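Local structure of putative transcriptional regulator (Methanosarcina mazei, 3R0A) at residues V17-L22 / A27-M32; R61-L66 / E70-S75. The protein is a putative transcriptional regulator that probably binds DNA through a winged helix-turn-helix domain and forms a disulfide-linked dimer. One frame throughout, in Å; residues are numbered along the deposited sequence.

Contact 1: residues V17-L22 / A27-M32; sequences VIKCAL and ADLNVM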
ATOM      1  N   VAL B  17      -9.100  -5.994  -3.108  1.00 39.07           N
ATOM      2  CA  VAL B  17      -8.325  -5.490  -1.992  1.00 38.43           C
ATOM      3  C   VAL B  17      -8.905  -5.984  -0.676  1.00 38.46           C
ATOM      4  O   VAL B  17      -8.174  -6.369   0.253  1.00 38.35           O
ATOM      5  CB  VAL B  17      -8.248  -3.947  -2.003  1.00 38.00           C
ATOM      6  CG1 VAL B  17      -7.761  -3.407  -0.680  1.00 36.27           C
ATOM      7  CG2 VAL B  17      -7.321  -3.492  -3.112  1.00 37.95           C
ATOM      8  N   ILE B  18     -10.230  -5.956  -0.612  1.00 37.66           N
ATOM      9  CA  ILE B  18     -10.969  -6.470   0.513  1.00 37.15           C
ATOM     10  C   ILE B  18     -10.821  -7.973   0.577  1.00 36.48           C
ATOM     11  O   ILE B  18     -10.643  -8.508   1.663  1.00 36.96           O
ATOM     12  CB  ILE B  18     -12.476  -6.065   0.466  1.00 37.92           C
ATOM     13  CG1 ILE B  18     -12.606  -4.548   0.689  1.00 37.80           C
ATOM     14  CG2 ILE B  18     -13.303  -6.861   1.532  1.00 37.21           C
ATOM     15  CD1 ILE B  18     -14.040  -4.066   0.735  1.00 40.89           C
ATOM     16  N   LYS B  19     -10.872  -8.669  -0.553  1.00 35.46           N
ATOM     17  CA  LYS B  19     -10.591 -10.105  -0.471  1.00 36.11           C
ATOM     18  C   LYS B  19      -9.181 -10.430   0.041  1.00 35.40           C
ATOM     19  O   LYS B  19      -9.013 -11.385   0.803  1.00 36.05           O
ATOM     20  CB  LYS B  19     -10.941 -10.850  -1.748  1.00 36.48           C
ATOM     21  CG  LYS B  19     -12.486 -10.940  -1.941  1.00 38.51           C
ATOM     22  CD  LYS B  19     -12.892 -11.898  -3.069  1.00 40.86           C
ATOM     23  CE  LYS B  19     -12.327 -11.516  -4.442  1.00 40.15           C
ATOM     24  NZ  LYS B  19     -12.221 -12.804  -5.262  1.00 41.42           N
ATOM     25  N   CYS B  20      -8.205  -9.590  -0.311  1.00 33.81           N
ATOM     26  CA  CYS B  20      -6.816  -9.742   0.140  1.00 33.17           C
ATOM     27  C   CYS B  20      -6.713  -9.568   1.638  1.00 32.08           C
ATOM     28  O   CYS B  20      -6.128 -10.380   2.335  1.00 31.89           O
ATOM     29  CB  CYS B  20      -5.906  -8.713  -0.534  1.00 31.80           C
ATOM     30  SG  CYS B  20      -4.139  -8.909  -0.204  1.00 32.97           S
ATOM     31  N   ALA B  21      -7.298  -8.493   2.124  1.00 31.72           N
ATOM     32  CA  ALA B  21      -7.118  -8.104   3.480  1.00 31.27           C
ATOM     33  C   ALA B  21      -7.759  -9.131   4.448  1.00 31.83           C
ATOM     34  O   ALA B  21      -7.190  -9.476   5.501  1.00 32.83           O
ATOM     35  CB  ALA B  21      -7.665  -6.713   3.673  1.00 30.73           C
ATOM     36  N   LEU B  22      -8.903  -9.659   4.052  1.00 30.79           N
ATOM     37  CA  LEU B  22      -9.709 -10.462   4.924  1.00 30.48           C
ATOM     38  C   LEU B  22      -9.572 -11.922   4.502  1.00 31.19           C
ATOM     39  O   LEU B  22     -10.209 -12.810   5.081  1.00 31.08           O
ATOM     40  CB  LEU B  22     -11.171  -9.975   4.850  1.00 29.85           C
ATOM     41  CG  LEU B  22     -11.483  -8.582   5.421  1.00 28.48           C
ATOM     42  CD1 LEU B  22     -12.952  -8.262   5.281  1.00 28.33           C
ATOM     43  CD2 LEU B  22     -11.084  -8.493   6.879  1.00 28.20           C
ATOM     44  N   ALA B  27     -16.756 -16.623  -2.929  1.00 44.47           N
ATOM     45  CA  ALA B  27     -17.913 -17.081  -2.193  1.00 44.07           C
ATOM     46  C   ALA B  27     -18.031 -16.429  -0.818  1.00 44.10           C
ATOM     47  O   ALA B  27     -19.109 -15.936  -0.490  1.00 44.00           O
ATOM     48  CB  ALA B  27     -17.874 -18.603  -2.080  1.00 44.15           C
ATOM     49  N   ASP B  28     -16.930 -16.402  -0.033  1.00 43.41           N
ATOM     50  CA  ASP B  28     -16.910 -15.740   1.285  1.00 43.08           C
ATOM     51  C   ASP B  28     -17.352 -14.314   1.164  1.00 42.62           C
ATOM     52  O   ASP B  28     -18.016 -13.769   2.051  1.00 42.81           O
ATOM     53  CB  ASP B  28     -15.499 -15.659   1.895  1.00 43.21           C
ATOM     54  CG  ASP B  28     -14.903 -16.995   2.230  1.00 44.67           C
ATOM     55  OD1 ASP B  28     -15.657 -17.978   2.451  1.00 43.87           O
ATOM     56  OD2 ASP B  28     -13.646 -17.044   2.282  1.00 47.02           O
ATOM     57  N   LEU B  29     -16.917 -13.680   0.088  1.00 42.38           N
ATOM     58  CA  LEU B  29     -17.194 -12.278  -0.100  1.00 42.82           C
ATOM     59  C   LEU B  29     -18.683 -12.098  -0.395  1.00 42.78           C
ATOM     60  O   LEU B  29     -19.348 -11.245   0.206  1.00 41.63           O
ATOM     61  CB  LEU B  29     -16.320 -11.710  -1.227  1.00 42.95           C
ATOM     62  CG  LEU B  29     -16.767 -10.325  -1.687  1.00 42.72           C
ATOM     63  CD1 LEU B  29     -16.360  -9.243  -0.666  1.00 40.90           C
ATOM     64  CD2 LEU B  29     -16.252 -10.038  -3.085  1.00 41.75           C
ATOM     65  N   ASN B  30     -19.184 -12.916  -1.325  1.00 43.28           N
ATOM     66  CA  ASN B  30     -20.619 -12.982  -1.624  1.00 43.55           C
ATOM     67  C   ASN B  30     -21.493 -13.334  -0.419  1.00 43.32           C
ATOM     68  O   ASN B  30     -22.615 -12.866  -0.309  1.00 43.24           O
ATOM     69  CB  ASN B  30     -20.890 -13.947  -2.769  1.00 43.87           C
ATOM     70  CG  ASN B  30     -20.693 -13.295  -4.132  1.00 45.43           C
ATOM     71  OD1 ASN B  30     -20.591 -13.980  -5.147  1.00 48.82           O
ATOM     72  ND2 ASN B  30     -20.647 -11.967  -4.158  1.00 47.61           N
ATOM     73  N   VAL B  31     -20.970 -14.146   0.496  1.00 43.13           N
ATOM     74  CA  VAL B  31     -21.658 -14.355   1.772  1.00 41.94           C
ATOM     75  C   VAL B  31     -21.592 -13.086   2.614  1.00 42.02           C
ATOM     76  O   VAL B  31     -22.602 -12.665   3.144  1.00 41.30           O
ATOM     77  CB  VAL B  31     -21.147 -15.589   2.532  1.00 41.60           C
ATOM     78  CG1 VAL B  31     -21.476 -15.504   4.009  1.00 39.90           C
ATOM     79  CG2 VAL B  31     -21.682 -16.885   1.891  1.00 40.76           C
HETATM   80  N   MSE B  32     -20.420 -12.470   2.732  1.00 42.81           N
HETATM   81  CA  MSE B  32     -20.344 -11.205   3.459  1.00 43.75           C
HETATM   82  C   MSE B  32     -21.311 -10.172   2.863  1.00 45.15           C
HETATM   83  O   MSE B  32     -21.966  -9.451   3.629  1.00 44.91           O
HETATM   84  CB  MSE B  32     -18.933 -10.631   3.439  1.00 43.66           C
HETATM   85  CG  MSE B  32     -18.730  -9.376   4.299  1.00 41.62           C
HETATM   86 SE   MSE B  32     -16.844  -8.939   4.169  1.00 38.95          SE
HETATM   87  CE  MSE B  32     -16.536  -8.231   5.886  1.00 35.22           C
TER
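Lys19 lays the aliphatic part of its side chain across Leu29, the two side chains meeting at about a right angle. CD of Lys19 rests 3.8 Å from CD2 of Leu29, and CG of Lys19 lies 4.0 Å from CB of Leu29, so the methylenes rather than the ammonium group make the contact. Leu29 sends CG anti to its own N (chi1 167°), which turns its methyl groups toward helix 14-22. There CD1 of Leu29 approaches CG2 of Ile18 more loosely, at 4.5 Å. One turn further along each helix, CD1 of Leu22 abuts the CE methyl of selenomethionine Met32 at 3.6 Å, again with the side chains crossed. With an alanine in place of Lys19, CB and CD2 of Leu29 would probably lose their methylene cover and lie more open on that flank. No hydrogen bond joins the segments, whose axes come no closer than 10.7 Å and lie at 102° to each other. Leu24, in the connection, touches both Lys19 and Met32, while Cys20 is disulfide-bonded to Cys9 of the second subunit. This is a corner of two successive helices at nearly right angles, held by apolar contacts of crossed side chains, within the DnaD N-terminal-like region, which probably has a winged-helix fold.

Contact 2: residues R61-L66 / E70-S75; sequences RSVKKL and EILQRS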
ATOM      1  N   ARG B  61     -18.560 -22.661   5.962  1.00 51.69           N
ATOM      2  CA  ARG B  61     -17.155 -22.398   5.945  1.00 50.82           C
ATOM      3  C   ARG B  61     -16.894 -20.882   5.921  1.00 49.59           C
ATOM      4  O   ARG B  61     -16.034 -20.390   6.648  1.00 49.38           O
ATOM      5  CB  ARG B  61     -16.556 -23.078   4.711  1.00 51.37           C
ATOM      6  CG  ARG B  61     -15.124 -23.533   4.864  1.00 54.87           C
ATOM      7  CD  ARG B  61     -14.513 -23.971   3.513  1.00 59.79           C
ATOM      8  NE  ARG B  61     -15.204 -25.109   2.888  1.00 61.42           N
ATOM      9  CZ  ARG B  61     -15.382 -26.308   3.450  1.00 62.74           C
ATOM     10  NH1 ARG B  61     -14.958 -26.561   4.684  1.00 62.42           N
ATOM     11  NH2 ARG B  61     -16.026 -27.259   2.779  1.00 64.53           N
ATOM     12  N   SER B  62     -17.640 -20.151   5.089  1.00 47.98           N
ATOM     13  CA  SER B  62     -17.478 -18.698   4.963  1.00 46.62           C
ATOM     14  C   SER B  62     -17.835 -18.060   6.274  1.00 45.92           C
ATOM     15  O   SER B  62     -17.138 -17.171   6.762  1.00 44.65           O
ATOM     16  CB  SER B  62     -18.400 -18.133   3.880  1.00 46.96           C
ATOM     17  OG  SER B  62     -18.375 -18.922   2.698  1.00 46.23           O
ATOM     18  N   VAL B  63     -18.924 -18.569   6.848  1.00 45.68           N
ATOM     19  CA  VAL B  63     -19.565 -17.976   7.993  1.00 45.05           C
ATOM     20  C   VAL B  63     -18.713 -18.204   9.209  1.00 44.85           C
ATOM     21  O   VAL B  63     -18.645 -17.344  10.082  1.00 45.20           O
ATOM     22  CB  VAL B  63     -21.008 -18.494   8.128  1.00 45.40           C
ATOM     23  CG1 VAL B  63     -21.355 -18.872   9.533  1.00 45.37           C
ATOM     24  CG2 VAL B  63     -21.980 -17.458   7.603  1.00 46.04           C
ATOM     25  N   LYS B  64     -18.020 -19.341   9.241  1.00 44.31           N
ATOM     26  CA  LYS B  64     -17.122 -19.640  10.336  1.00 43.79           C
ATOM     27  C   LYS B  64     -15.914 -18.721  10.323  1.00 43.04           C
ATOM     28  O   LYS B  64     -15.515 -18.203  11.363  1.00 44.00           O
ATOM     29  CB  LYS B  64     -16.676 -21.095  10.271  1.00 44.82           C
ATOM     30  CG  LYS B  64     -15.568 -21.454  11.249  1.00 46.68           C
ATOM     31  CD  LYS B  64     -15.565 -22.952  11.569  1.00 52.67           C
ATOM     32  CE  LYS B  64     -14.152 -23.477  11.841  1.00 53.74           C
ATOM     33  NZ  LYS B  64     -13.519 -23.893  10.562  1.00 56.09           N
ATOM     34  N   LYS B  65     -15.325 -18.550   9.146  1.00 41.62           N
ATOM     35  CA  LYS B  65     -14.190 -17.688   8.941  1.00 41.41           C
ATOM     36  C   LYS B  65     -14.495 -16.230   9.331  1.00 41.27           C
ATOM     37  O   LYS B  65     -13.690 -15.579   9.966  1.00 40.34           O
ATOM     38  CB  LYS B  65     -13.776 -17.742   7.469  1.00 41.70           C
ATOM     39  CG  LYS B  65     -12.415 -17.082   7.174  1.00 42.43           C
ATOM     40  CD  LYS B  65     -12.180 -16.876   5.674  1.00 44.20           C
ATOM     41  CE  LYS B  65     -11.668 -18.134   4.977  1.00 45.59           C
ATOM     42  NZ  LYS B  65     -11.499 -17.836   3.514  1.00 45.70           N
ATOM     43  N   LEU B  66     -15.673 -15.747   8.952  1.00 41.90           N
ATOM     44  CA  LEU B  66     -16.062 -14.361   9.144  1.00 42.45           C
ATOM     45  C   LEU B  66     -16.246 -14.100  10.612  1.00 42.99           C
ATOM     46  O   LEU B  66     -15.688 -13.149  11.158  1.00 43.22           O
ATOM     47  CB  LEU B  66     -17.349 -14.068   8.386  1.00 42.22           C
ATOM     48  CG  LEU B  66     -17.198 -13.997   6.872  1.00 42.34           C
ATOM     49  CD1 LEU B  66     -18.480 -13.508   6.211  1.00 40.33           C
ATOM     50  CD2 LEU B  66     -16.008 -13.081   6.530  1.00 44.50           C
ATOM     51  N   GLU B  70     -14.088 -11.681  13.110  1.00 44.25           N
ATOM     52  CA  GLU B  70     -14.879 -10.642  13.799  1.00 43.58           C
ATOM     53  C   GLU B  70     -15.700  -9.764  12.867  1.00 42.34           C
ATOM     54  O   GLU B  70     -16.041  -8.628  13.201  1.00 40.98           O
ATOM     55  CB  GLU B  70     -14.045  -9.773  14.744  1.00 43.91           C
ATOM     56  CG  GLU B  70     -12.824 -10.460  15.354  1.00 49.02           C
ATOM     57  CD  GLU B  70     -13.041 -11.070  16.721  1.00 54.72           C
ATOM     58  OE1 GLU B  70     -14.211 -11.213  17.154  1.00 56.25           O
ATOM     59  OE2 GLU B  70     -12.005 -11.418  17.360  1.00 59.28           O
ATOM     60  N   ILE B  71     -16.024 -10.293  11.694  1.00 41.71           N
ATOM     61  CA  ILE B  71     -16.922  -9.587  10.768  1.00 40.98           C
ATOM     62  C   ILE B  71     -18.400  -9.858  11.140  1.00 41.55           C
ATOM     63  O   ILE B  71     -19.301  -9.092  10.766  1.00 42.02           O
ATOM     64  CB  ILE B  71     -16.722 -10.062   9.326  1.00 40.55           C
ATOM     65  CG1 ILE B  71     -15.277  -9.841   8.845  1.00 39.65           C
ATOM     66  CG2 ILE B  71     -17.834  -9.481   8.403  1.00 38.67           C
ATOM     67  CD1 ILE B  71     -14.594  -8.508   9.258  1.00 39.45           C
ATOM     68  N   LEU B  72     -18.636 -10.945  11.876  1.00 40.49           N
ATOM     69  CA  LEU B  72     -19.983 -11.448  12.076  1.00 39.98           C
ATOM     70  C   LEU B  72     -20.181 -11.641  13.570  1.00 39.97           C
ATOM     71  O   LEU B  72     -19.300 -12.141  14.252  1.00 39.94           O
ATOM     72  CB  LEU B  72     -20.115 -12.786  11.359  1.00 39.04           C
ATOM     73  CG  LEU B  72     -21.181 -13.078  10.329  1.00 39.88           C
ATOM     74  CD1 LEU B  72     -21.437 -11.974   9.236  1.00 39.88           C
ATOM     75  CD2 LEU B  72     -20.853 -14.411   9.677  1.00 38.86           C
ATOM     76  N   GLN B  73     -21.319 -11.182  14.072  1.00 40.54           N
ATOM     77  CA  GLN B  73     -21.798 -11.508  15.407  1.00 41.25           C
ATOM     78  C   GLN B  73     -22.547 -12.841  15.345  1.00 41.05           C
ATOM     79  O   GLN B  73     -23.258 -13.109  14.370  1.00 40.43           O
ATOM     80  CB  GLN B  73     -22.755 -10.395  15.878  1.00 41.32           C
ATOM     81  CG  GLN B  73     -23.325 -10.567  17.288  1.00 41.72           C
ATOM     82  CD  GLN B  73     -24.044  -9.309  17.809  1.00 42.72           C
ATOM     83  OE1 GLN B  73     -24.153  -8.291  17.114  1.00 43.28           O
ATOM     84  NE2 GLN B  73     -24.535  -9.386  19.039  1.00 42.94           N
ATOM     85  N   ARG B  74     -22.412 -13.650  16.392  1.00 41.31           N
ATOM     86  CA  ARG B  74     -23.094 -14.945  16.437  1.00 41.99           C
ATOM     87  C   ARG B  74     -23.975 -15.114  17.674  1.00 42.18           C
ATOM     88  O   ARG B  74     -23.510 -15.000  18.791  1.00 41.88           O
ATOM     89  CB  ARG B  74     -22.077 -16.117  16.351  1.00 41.61           C
ATOM     90  CG  ARG B  74     -22.731 -17.515  16.240  1.00 40.41           C
ATOM     91  CD  ARG B  74     -21.710 -18.643  16.360  1.00 37.13           C
ATOM     92  NE  ARG B  74     -21.186 -18.763  17.714  1.00 35.75           N
ATOM     93  CZ  ARG B  74     -20.107 -19.465  18.043  1.00 39.65           C
ATOM     94  NH1 ARG B  74     -19.428 -20.140  17.112  1.00 42.41           N
ATOM     95  NH2 ARG B  74     -19.697 -19.501  19.303  1.00 38.39           N
ATOM     96  N   SER B  75     -25.246 -15.424  17.452  1.00 43.10           N
ATOM     97  CA  SER B  75     -26.159 -15.801  18.538  1.00 43.86           C
ATOM     98  C   SER B  75     -26.731 -17.220  18.346  1.00 43.88           C
ATOM     99  O   SER B  75     -26.291 -17.953  17.458  1.00 43.19           O
ATOM    100  CB  SER B  75     -27.291 -14.769  18.659  1.00 44.24           C
ATOM    101  OG  SER B  75     -28.064 -15.009  19.817  1.00 44.67           O
TER
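A Schellman motif ends helix 56-68 and turns the chain into strand 72-78, with Glu70 at positive phi (67°) as the first residue to leave the helix. The carbonyl O of Leu66 accepts a hydrogen bond from N of Ile71 at 2.9 Å; the donor sits above the carbonyl plane, 38° out of it. Beside this bond, CD2 of Leu66 packs against CG1 of Ile71 at 4.0 Å. Ile71 places CG1 anti to its carbonyl carbon (chi1 -59°), which sets CG1 beside CD2 of Leu66, while the rest of the branch runs on away from it. Leu72 then reaches back over the helix with one methyl: its CD2 lies 3.7 Å from CB of Leu66 and 3.9 Å from CG2 of Val63, wedged between residues one turn apart. The same CD2 methyl also approaches the carbonyl O of Val63 at 3.7 Å. Phe35 of helix 26-37 and Tyr88 of strand 84-90 each touch both Val63 and Leu72, extending this apolar cluster. Gln73 and Ser75 pair through their backbones with Lys89 and Ile87, building the two-stranded hairpin. A helix capped in this way and followed by a hairpin whose first residues fold back on its last turns is consistent with a winged helix-turn-helix, in which strands 72-78 and 84-90 would form the wing.

How the contacts relate
Contact 1 and contact 2 follow one another along the chain, with centres 12 Å apart, and helix 26-37 connects them. One side of that helix faces helix 14-22, while Asp28 turns to helix 56-68: its OD2 forms a salt bridge with NZ of Lys65 at 2.6 Å, and its OD1 is 2.9 Å from OG of Ser62, to which it is hydrogen-bonded. Met32, of contact 1, also touches Leu66 and Ile71 of contact 2; Leu24 likewise meets Lys19, Met32 and Leu66. The apolar core is thus continuous from the dimer-linked helix 14-22 to the base of the putative wing. The second subunit reaches 17-22, but not 61-66 or 70-75.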